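Local coordinates for protein lysozyme (Meretrix lusoria, PDB 4PJ2) that hydrolyses the beta-1,4 linkages of bacterial peptidoglycan, lysing Gram-positive cells, and also cleaves chitin-type oligosaccharides, at residues 90-94 with 105-109; 18-24 with 36-40; 13-17 with 112-118. All blocks are in the same frame, centred on the assembly; numbering follows the deposited sequence. Where two conformers were deposited one is given.

Interaction 1: 90-94 with 105-109; sequences AREHN and TIGYW
The carboxamide of Asn94 lies flat over one face of the Tyr108 ring, the two planes only 10° apart and the side chains sliding past each other in opposite directions. Asn94 CB sits 3.5 Å from the centroid of the Tyr108 ring, almost on its normal, as a CH-pi contact, while Asn94 CG comes within 3.3 Å of Tyr108 CD2. This stack depends on Asn94 CG being anti to the backbone N (chi1 -176°). At the edge of the ring, in its plane, Ala90 CB lies 4.0 Å from Tyr108 CE1; the same methyl also packs on Trp109 CE3. The guanidinium of Arg91 carries Ile106 CG1 over one face, and on its edge NE donates to Thr105 OG1 (2.8 Å) in a nearly straight bond (174°) within the guanidinium plane. Thr105 OG1 is also hydrogen-bonded to Gly99 O and Lys102 O, and Arg91 NH2 to Lys102 O, so the arginine is tied to the loop before helix 106-112. Outside the contact, Asn94 OD1 and ND2 bond to Tyr89 and Ser86 of the second chain of the assembly, a putative exported protein, and Tyr108 OH bonds to Glu18, the predicted proton donor. Helices 86-95 and 106-112 thus pack along a buried seam that reaches the substrate-binding site of this i-type lysozyme, where His93 binds substrate and Asn94 probably does.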
loop_
_atom_site.group_PDB
_atom_site.type_symbol
_atom_site.label_atom_id
_atom_site.label_comp_id
_atom_site.label_asym_id
_atom_site.label_seq_id
_atom_site.Cartn_x
_atom_site.Cartn_y
_atom_site.Cartn_z
ATOM N N ALA D 90 -2.378 15.358 5.645
ATOM C CA ALA D 90 -3.599 14.755 5.107
ATOM C C ALA D 90 -3.290 13.821 3.939
ATOM O O ALA D 90 -3.861 12.725 3.837
ATOM C CB ALA D 90 -4.601 15.858 4.689
ATOM N N ARG D 91 -2.446 14.279 3.025
ATOM C CA ARG D 91 -2.109 13.474 1.853
ATOM C C ARG D 91 -1.282 12.215 2.211
ATOM O O ARG D 91 -1.454 11.182 1.589
ATOM C CB ARG D 91 -1.433 14.321 0.767
ATOM C CG ARG D 91 -2.381 15.379 0.172
ATOM C CD ARG D 91 -1.728 16.245 -0.893
ATOM N NE ARG D 91 -1.327 15.493 -2.076
ATOM C CZ ARG D 91 -0.528 15.958 -3.031
ATOM N NH1 ARG D 91 -0.022 17.188 -2.951
ATOM N NH2 ARG D 91 -0.210 15.177 -4.054
ATOM N N GLU D 92 -0.432 12.302 3.235
ATOM C CA GLU D 92 0.239 11.111 3.770
ATOM C C GLU D 92 -0.765 10.159 4.384
ATOM O O GLU D 92 -0.701 8.962 4.215
ATOM C CB GLU D 92 1.253 11.504 4.853
ATOM C CG GLU D 92 2.427 12.331 4.359
ATOM C CD GLU D 92 3.374 11.533 3.536
ATOM O OE1 GLU D 92 4.321 10.969 4.140
ATOM O OE2 GLU D 92 3.216 11.500 2.310
ATOM N N HIS D 93 -1.721 10.725 5.106
ATOM C CA HIS D 93 -2.692 9.880 5.747
ATOM C C HIS D 93 -3.515 9.083 4.737
ATOM O O HIS D 93 -3.755 7.906 4.933
ATOM C CB HIS D 93 -3.624 10.698 6.612
ATOM C CG HIS D 93 -4.466 9.832 7.460
ATOM N ND1 HIS D 93 -3.948 9.106 8.506
ATOM C CD2 HIS D 93 -5.776 9.489 7.376
ATOM C CE1 HIS D 93 -4.901 8.376 9.051
ATOM N NE2 HIS D 93 -6.021 8.592 8.383
ATOM N N ASN D 94 -3.884 9.743 3.645
ATOM C CA ASN D 94 -4.699 9.121 2.607
ATOM C C ASN D 94 -3.886 8.219 1.684
ATOM O O ASN D 94 -4.395 7.219 1.202
ATOM C CB ASN D 94 -5.375 10.229 1.790
ATOM C CG ASN D 94 -6.320 9.687 0.733
ATOM O OD1 ASN D 94 -6.191 10.006 -0.442
ATOM N ND2 ASN D 94 -7.248 8.854 1.150
ATOM N N THR D 105 -3.917 11.507 -4.190
ATOM C CA THR D 105 -4.387 12.120 -2.957
ATOM C C THR D 105 -4.785 13.604 -3.123
ATOM O O THR D 105 -5.149 14.241 -2.155
ATOM C CB THR D 105 -3.289 12.053 -1.865
ATOM O OG1 THR D 105 -2.155 12.800 -2.314
ATOM C CG2 THR D 105 -2.901 10.601 -1.570
ATOM N N ILE D 106 -4.636 14.149 -4.332
ATOM C CA ILE D 106 -4.951 15.567 -4.580
ATOM C C ILE D 106 -6.428 15.860 -4.369
ATOM O O ILE D 106 -6.764 16.852 -3.742
ATOM C CB ILE D 106 -4.528 16.017 -5.999
ATOM C CG1 ILE D 106 -3.003 16.066 -6.095
ATOM C CG2 ILE D 106 -5.133 17.400 -6.358
ATOM C CD1 ILE D 106 -2.488 16.305 -7.494
ATOM N N GLY D 107 -7.304 15.003 -4.894
ATOM C CA GLY D 107 -8.734 15.184 -4.708
ATOM C C GLY D 107 -9.101 15.122 -3.241
ATOM O O GLY D 107 -9.895 15.933 -2.759
ATOM N N TYR D 108 -8.476 14.191 -2.517
ATOM C CA TYR D 108 -8.718 14.046 -1.078
ATOM C C TYR D 108 -8.458 15.374 -0.357
ATOM O O TYR D 108 -9.278 15.822 0.444
ATOM C CB TYR D 108 -7.796 12.959 -0.502
ATOM C CG TYR D 108 -7.909 12.727 0.986
ATOM C CD1 TYR D 108 -7.121 13.450 1.885
ATOM C CD2 TYR D 108 -8.727 11.743 1.496
ATOM C CE1 TYR D 108 -7.195 13.225 3.237
ATOM C CE2 TYR D 108 -8.804 11.502 2.850
ATOM C CZ TYR D 108 -8.018 12.254 3.723
ATOM O OH TYR D 108 -8.046 12.017 5.075
ATOM N N TRP D 109 -7.309 15.995 -0.636
ATOM C CA TRP D 109 -6.950 17.272 -0.022
ATOM C C TRP D 109 -7.895 18.402 -0.465
ATOM O O TRP D 109 -8.306 19.219 0.354
ATOM C CB TRP D 109 -5.501 17.625 -0.363
ATOM C CG TRP D 109 -5.105 19.015 0.038
ATOM C CD1 TRP D 109 -4.619 19.984 -0.781
ATOM C CD2 TRP D 109 -5.139 19.583 1.359
ATOM N NE1 TRP D 109 -4.348 21.124 -0.060
ATOM C CE2 TRP D 109 -4.665 20.906 1.255
ATOM C CE3 TRP D 109 -5.526 19.101 2.617
ATOM C CZ2 TRP D 109 -4.561 21.755 2.361
ATOM C CZ3 TRP D 109 -5.427 19.946 3.707
ATOM C CH2 TRP D 109 -4.958 21.259 3.572
#

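Interaction 2: 18-24 with 36-40; sequences ESGCRNV and GYFQI
Ser19 OG donates to Tyr37 O (2.8 Å), joining the C-terminal end of helix 8-19 to a type I beta turn, Gly36 to Gln39, that follows strand 32-35 of the small antiparallel sheet. The hydroxyl also accepts from Arg22 N, an ST motif, and Cys15 O lies near as a longer, competing acceptor. With OG between the backbone N and the carbonyl carbon (chi1 64°), it faces both its own loop and the turn. The Tyr37 ring shares this close-fitting part: one face lies over the backbone from Arg22 to Asn23, Asn23 N being 3.5 Å from Tyr37 CE2, and Asn23 CB sits over the same face, above the CE1-CZ side of the ring. At the base of the side chain, Tyr37 CA makes a CA-H...O contact with Arg22 O. Glu18, the predicted proton donor of the lysozyme active site, lays its aliphatic part along the turn: CG is 3.6 Å from Phe38 O, and OE1 reaches Gln39 CB at 3.4 Å. The other carboxylate oxygen, OE2, is bonded to Tyr108 OH and to Ser86 OG of the second chain, the putative exported protein, so its placement depends on partners beyond the turn.

The looser, solvent side belongs to Arg22, whose exposed side chain points away from the turn, and to the outer part of exposed Asn23, whose OD1 stays 4.0 Å from Gly36 CA. The turn is braced from within: Gly36 O accepts from both Gln39 N and Gln39 NE2, the NE2 hydrogen bond lying in the carbonyl plane on a lone pair. Val24 CG2 rests against that same nitrogen, 3.3 Å from Gln39 NE2.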
loop_
_atom_site.group_PDB
_atom_site.type_symbol
_atom_site.label_atom_id
_atom_site.label_comp_id
_atom_site.label_asym_id
_atom_site.label_seq_id
_atom_site.Cartn_x
_atom_site.Cartn_y
_atom_site.Cartn_z
ATOM N N GLU D 18 -12.464 11.389 7.248
ATOM C CA GLU D 18 -12.375 9.929 7.222
ATOM C C GLU D 18 -13.660 9.269 7.700
ATOM O O GLU D 18 -14.068 8.243 7.157
ATOM C CB GLU D 18 -11.212 9.440 8.101
ATOM C CG GLU D 18 -9.828 9.729 7.541
ATOM C CD GLU D 18 -9.571 9.045 6.215
ATOM O OE1 GLU D 18 -10.250 8.043 5.901
ATOM O OE2 GLU D 18 -8.652 9.513 5.501
ATOM N N SER D 19 -14.259 9.835 8.742
ATOM C CA SER D 19 -15.366 9.168 9.422
ATOM C C SER D 19 -16.494 10.094 9.861
ATOM O O SER D 19 -17.429 9.640 10.499
ATOM C CB SER D 19 -14.816 8.470 10.672
ATOM O OG SER D 19 -14.307 9.438 11.576
ATOM N N GLY D 20 -16.424 11.373 9.512
ATOM C CA GLY D 20 -17.304 12.354 10.132
ATOM C C GLY D 20 -16.918 12.498 11.595
ATOM O O GLY D 20 -17.705 12.954 12.426
ATOM N N CYS D 21 -15.666 12.137 11.875
ATOM C CA CYS D 21 -15.101 12.032 13.228
ATOM C C CYS D 21 -15.960 11.259 14.220
ATOM O O CYS D 21 -16.394 11.791 15.250
ATOM C CB CYS D 21 -14.692 13.402 13.790
ATOM S SG CYS D 21 -13.202 13.311 14.855
ATOM N N ARG D 22 -16.171 9.985 13.910
ATOM C CA ARG D 22 -16.901 9.072 14.789
ATOM C C ARG D 22 -16.161 7.740 14.852
ATOM O O ARG D 22 -15.437 7.382 13.914
ATOM C CB ARG D 22 -18.331 8.836 14.276
ATOM C CG ARG D 22 -19.230 10.055 14.321
ATOM C CD ARG D 22 -20.638 9.727 13.824
ATOM N NE ARG D 22 -21.310 8.712 14.640
ATOM C CZ ARG D 22 -22.099 8.970 15.680
ATOM N NH1 ARG D 22 -22.331 10.220 16.062
ATOM N NH2 ARG D 22 -22.664 7.970 16.344
ATOM N N ASN D 23 -16.326 7.005 15.951
ATOM C CA ASN D 23 -15.782 5.648 16.022
ATOM C C ASN D 23 -16.663 4.688 15.240
ATOM O O ASN D 23 -17.605 4.102 15.780
ATOM C CB ASN D 23 -15.669 5.146 17.453
ATOM C CG ASN D 23 -15.128 3.728 17.522
ATOM O OD1 ASN D 23 -14.564 3.218 16.553
ATOM N ND2 ASN D 23 -15.289 3.090 18.671
ATOM N N VAL D 24 -16.346 4.520 13.966
ATOM C CA VAL D 24 -17.213 3.789 13.054
ATOM C C VAL D 24 -16.954 2.282 13.012
ATOM O O VAL D 24 -17.636 1.558 12.287
ATOM C CB VAL D 24 -17.084 4.345 11.628
ATOM C CG1 VAL D 24 -17.642 5.763 11.549
ATOM C CG2 VAL D 24 -15.625 4.312 11.160
ATOM N N GLY D 36 -12.059 2.727 12.518
ATOM C CA GLY D 36 -12.123 3.811 13.482
ATOM C C GLY D 36 -12.134 5.225 12.957
ATOM O O GLY D 36 -12.330 5.475 11.764
ATOM N N TYR D 37 -11.910 6.146 13.892
ATOM C CA TYR D 37 -11.956 7.586 13.650
ATOM C C TYR D 37 -11.153 8.037 12.441
ATOM O O TYR D 37 -11.580 8.924 11.702
ATOM C CB TYR D 37 -11.395 8.334 14.863
ATOM C CG TYR D 37 -12.251 8.267 16.111
ATOM C CD1 TYR D 37 -12.061 7.266 17.058
ATOM C CD2 TYR D 37 -13.225 9.225 16.357
ATOM C CE1 TYR D 37 -12.839 7.214 18.207
ATOM C CE2 TYR D 37 -13.998 9.178 17.500
ATOM C CZ TYR D 37 -13.798 8.171 18.417
ATOM O OH TYR D 37 -14.562 8.128 19.556
ATOM N N PHE D 38 -9.956 7.461 12.270
ATOM C CA PHE D 38 -9.024 7.887 11.223
ATOM C C PHE D 38 -8.896 6.850 10.110
ATOM O O PHE D 38 -8.085 7.016 9.205
ATOM C CB PHE D 38 -7.647 8.220 11.822
ATOM C CG PHE D 38 -7.650 9.473 12.645
ATOM C CD1 PHE D 38 -7.941 9.432 14.001
ATOM C CD2 PHE D 38 -7.419 10.704 12.049
ATOM C CE1 PHE D 38 -7.952 10.601 14.756
ATOM C CE2 PHE D 38 -7.436 11.869 12.792
ATOM C CZ PHE D 38 -7.713 11.819 14.144
ATOM N N GLN D 39 -9.698 5.784 10.166
ATOM C CA GLN D 39 -9.686 4.734 9.138
ATOM C C GLN D 39 -8.258 4.202 8.913
ATOM O O GLN D 39 -7.713 4.238 7.806
ATOM C CB GLN D 39 -10.304 5.264 7.850
ATOM C CG GLN D 39 -11.811 5.467 7.969
ATOM C CD GLN D 39 -12.540 4.148 8.097
ATOM O OE1 GLN D 39 -12.700 3.423 7.113
ATOM N NE2 GLN D 39 -12.948 3.807 9.310
ATOM N N ILE D 40 -7.701 3.683 9.997
ATOM C CA ILE D 40 -6.336 3.159 10.040
ATOM C C ILE D 40 -6.352 1.669 9.733
ATOM O O ILE D 40 -7.176 0.926 10.279
ATOM C CB ILE D 40 -5.736 3.401 11.451
ATOM C CG1 ILE D 40 -5.419 4.885 11.621
ATOM C CG2 ILE D 40 -4.480 2.557 11.685
ATOM C CD1 ILE D 40 -5.091 5.284 13.051
#

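Interaction 3: 13-17 with 112-118; sequences CICKM and LQKISGC
A disulfide joins Cys13 SG to Cys118 SG (2.0 Å, chi3 -101°), the covalent end of a contact that is otherwise mostly apolar. Continuing along helix 8-19, Leu112 spreads its two methyls: CD2 meets Cys13 CB at 3.9 Å, and CD1 touches Ile14 CG1 at 4.0 Å. Ile115 CD1 rests against the helix backbone, 3.6 Å from Met17 N, and on Met17 CB, while its other branch, CG2, lies against the aliphatic chain of Lys16 at CD. Met17, with CG anti to the backbone N (chi1 -175°) and the chain then bending, brings SD to 3.8 Å from Leu112 CA. Two successive turns shape this loop: type I from Leu112 to Ile115, then type II from Ile115 to Cys118, with Gly117 at positive phi in the second. They deliver Ile115 and Cys118 to the same helix face. Farther out, Ile14 rests on Ala90, Met17 on Tyr108 and Arg111, and Cys13 on Val121. A disulfide flanked on the helix side by apolar contacts thus fastens the C-terminal loop of this disulfide-rich i-type lysozyme to helix 8-19, which carries the predicted proton donor near its C-terminal end.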
loop_
_atom_site.group_PDB
_atom_site.type_symbol
_atom_site.label_atom_id
_atom_site.label_comp_id
_atom_site.label_asym_id
_atom_site.label_seq_id
_atom_site.Cartn_x
_atom_site.Cartn_y
_atom_site.Cartn_z
ATOM N N CYS D 13 -9.846 17.988 10.961
ATOM C CA CYS D 13 -10.283 17.942 9.577
ATOM C C CYS D 13 -10.078 16.563 8.968
ATOM O O CYS D 13 -10.952 16.070 8.244
ATOM C CB CYS D 13 -9.583 19.030 8.758
ATOM S SG CYS D 13 -10.113 20.711 9.206
ATOM N N ILE D 14 -8.943 15.920 9.251
ATOM C CA ILE D 14 -8.728 14.571 8.754
ATOM C C ILE D 14 -9.753 13.619 9.359
ATOM O O ILE D 14 -10.299 12.764 8.667
ATOM C CB ILE D 14 -7.298 14.068 9.058
ATOM C CG1 ILE D 14 -6.284 14.939 8.306
ATOM C CG2 ILE D 14 -7.167 12.585 8.676
ATOM C CD1 ILE D 14 -4.811 14.703 8.689
ATOM N N CYS D 15 -10.009 13.766 10.651
ATOM C CA CYS D 15 -11.001 12.942 11.325
ATOM C C CYS D 15 -12.371 13.114 10.656
ATOM O O CYS D 15 -13.020 12.138 10.306
ATOM C CB CYS D 15 -11.028 13.323 12.807
ATOM S SG CYS D 15 -11.814 12.131 13.904
ATOM N N LYS D 16 -12.780 14.354 10.424
ATOM C CA LYS D 16 -14.064 14.603 9.763
ATOM C C LYS D 16 -14.102 14.007 8.360
ATOM O O LYS D 16 -15.093 13.406 7.947
ATOM C CB LYS D 16 -14.343 16.102 9.713
ATOM C CG LYS D 16 -14.690 16.688 11.075
ATOM C CD LYS D 16 -14.913 18.190 11.035
ATOM C CE LYS D 16 -15.204 18.735 12.436
ATOM N NZ LYS D 16 -15.571 20.184 12.456
ATOM N N MET D 17 -12.999 14.138 7.638
ATOM C CA MET D 17 -12.898 13.589 6.291
ATOM C C MET D 17 -13.080 12.079 6.284
ATOM O O MET D 17 -13.775 11.544 5.424
ATOM C CB MET D 17 -11.513 13.927 5.718
ATOM C CG MET D 17 -11.287 13.518 4.265
ATOM S SD MET D 17 -12.529 14.303 3.178
ATOM C CE MET D 17 -11.829 13.798 1.593
ATOM N N LEU D 112 -11.161 17.680 1.385
ATOM C CA LEU D 112 -11.088 17.842 2.830
ATOM C C LEU D 112 -11.269 19.316 3.215
ATOM O O LEU D 112 -11.907 19.635 4.211
ATOM C CB LEU D 112 -9.756 17.291 3.363
ATOM C CG LEU D 112 -9.378 17.599 4.820
ATOM C CD1 LEU D 112 -8.414 16.521 5.324
ATOM C CD2 LEU D 112 -8.702 18.959 5.002
ATOM N N GLN D 113 -10.729 20.209 2.387
ATOM C CA GLN D 113 -10.823 21.654 2.626
ATOM C C GLN D 113 -12.194 22.260 2.381
ATOM O O GLN D 113 -12.404 23.440 2.728
ATOM C CB GLN D 113 -9.850 22.411 1.735
ATOM C CG GLN D 113 -8.410 22.149 2.033
ATOM C CD GLN D 113 -7.527 22.839 1.034
ATOM O OE1 GLN D 113 -7.140 23.989 1.227
ATOM N NE2 GLN D 113 -7.238 22.165 -0.070
ATOM N N LYS D 114 -13.130 21.467 1.852
ATOM C CA LYS D 114 -14.520 21.882 1.717
ATOM C C LYS D 114 -15.314 21.624 3.004
ATOM O O LYS D 114 -16.418 22.156 3.164
ATOM C CB LYS D 114 -15.168 21.135 0.551
ATOM C CG LYS D 114 -14.403 21.240 -0.753
ATOM C CD LYS D 114 -15.197 20.595 -1.843
ATOM C CE LYS D 114 -14.363 19.979 -2.920
ATOM N NZ LYS D 114 -15.168 19.838 -4.166
ATOM N N ILE D 115 -14.780 20.822 3.918
ATOM C CA ILE D 115 -15.464 20.579 5.183
ATOM C C ILE D 115 -15.515 21.875 6.007
ATOM O O ILE D 115 -14.516 22.593 6.111
ATOM C CB ILE D 115 -14.732 19.496 5.984
ATOM C CG1 ILE D 115 -14.717 18.190 5.179
ATOM C CG2 ILE D 115 -15.381 19.321 7.367
ATOM C CD1 ILE D 115 -13.932 17.048 5.828
ATOM N N SER D 116 -16.670 22.194 6.576
ATOM C CA SER D 116 -16.810 23.426 7.341
ATOM C C SER D 116 -15.693 23.635 8.377
ATOM O O SER D 116 -15.490 22.811 9.275
ATOM C CB SER D 116 -18.179 23.453 8.011
ATOM O OG SER D 116 -19.180 23.147 7.058
ATOM N N GLY D 117 -14.958 24.734 8.218
ATOM C CA GLY D 117 -13.912 25.118 9.150
ATOM C C GLY D 117 -12.537 24.604 8.761
ATOM O O GLY D 117 -11.572 24.820 9.504
ATOM N N CYS D 118 -12.435 23.946 7.602
ATOM C CA CYS D 118 -11.187 23.319 7.170
ATOM C C CYS D 118 -10.547 23.978 5.953
ATOM O O CYS D 118 -9.520 23.501 5.483
ATOM C CB CYS D 118 -11.412 21.832 6.849
ATOM S SG CYS D 118 -11.885 20.890 8.224
#

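Overall arrangement
From the N terminus, helix 8-19 comes first and serves both interactions 2 and 3. Interaction 2 closes a short loop that holds the hairpin strands 26-29 and 32-35, tying that sheet to the end of the helix. Interaction 1 closes a later one, between helices 86-95 and 106-112, in series with it. Interaction 3 closes the widest loop, from 13-17 to 112-118, and both others nest inside it. The three also meet: the Cys15-Cys21 disulfide joins interactions 2 and 3, His93 NE2 bonds to Phe38 O between interactions 1 and 2, and Ile14 packs on His93 between interactions 1 and 3.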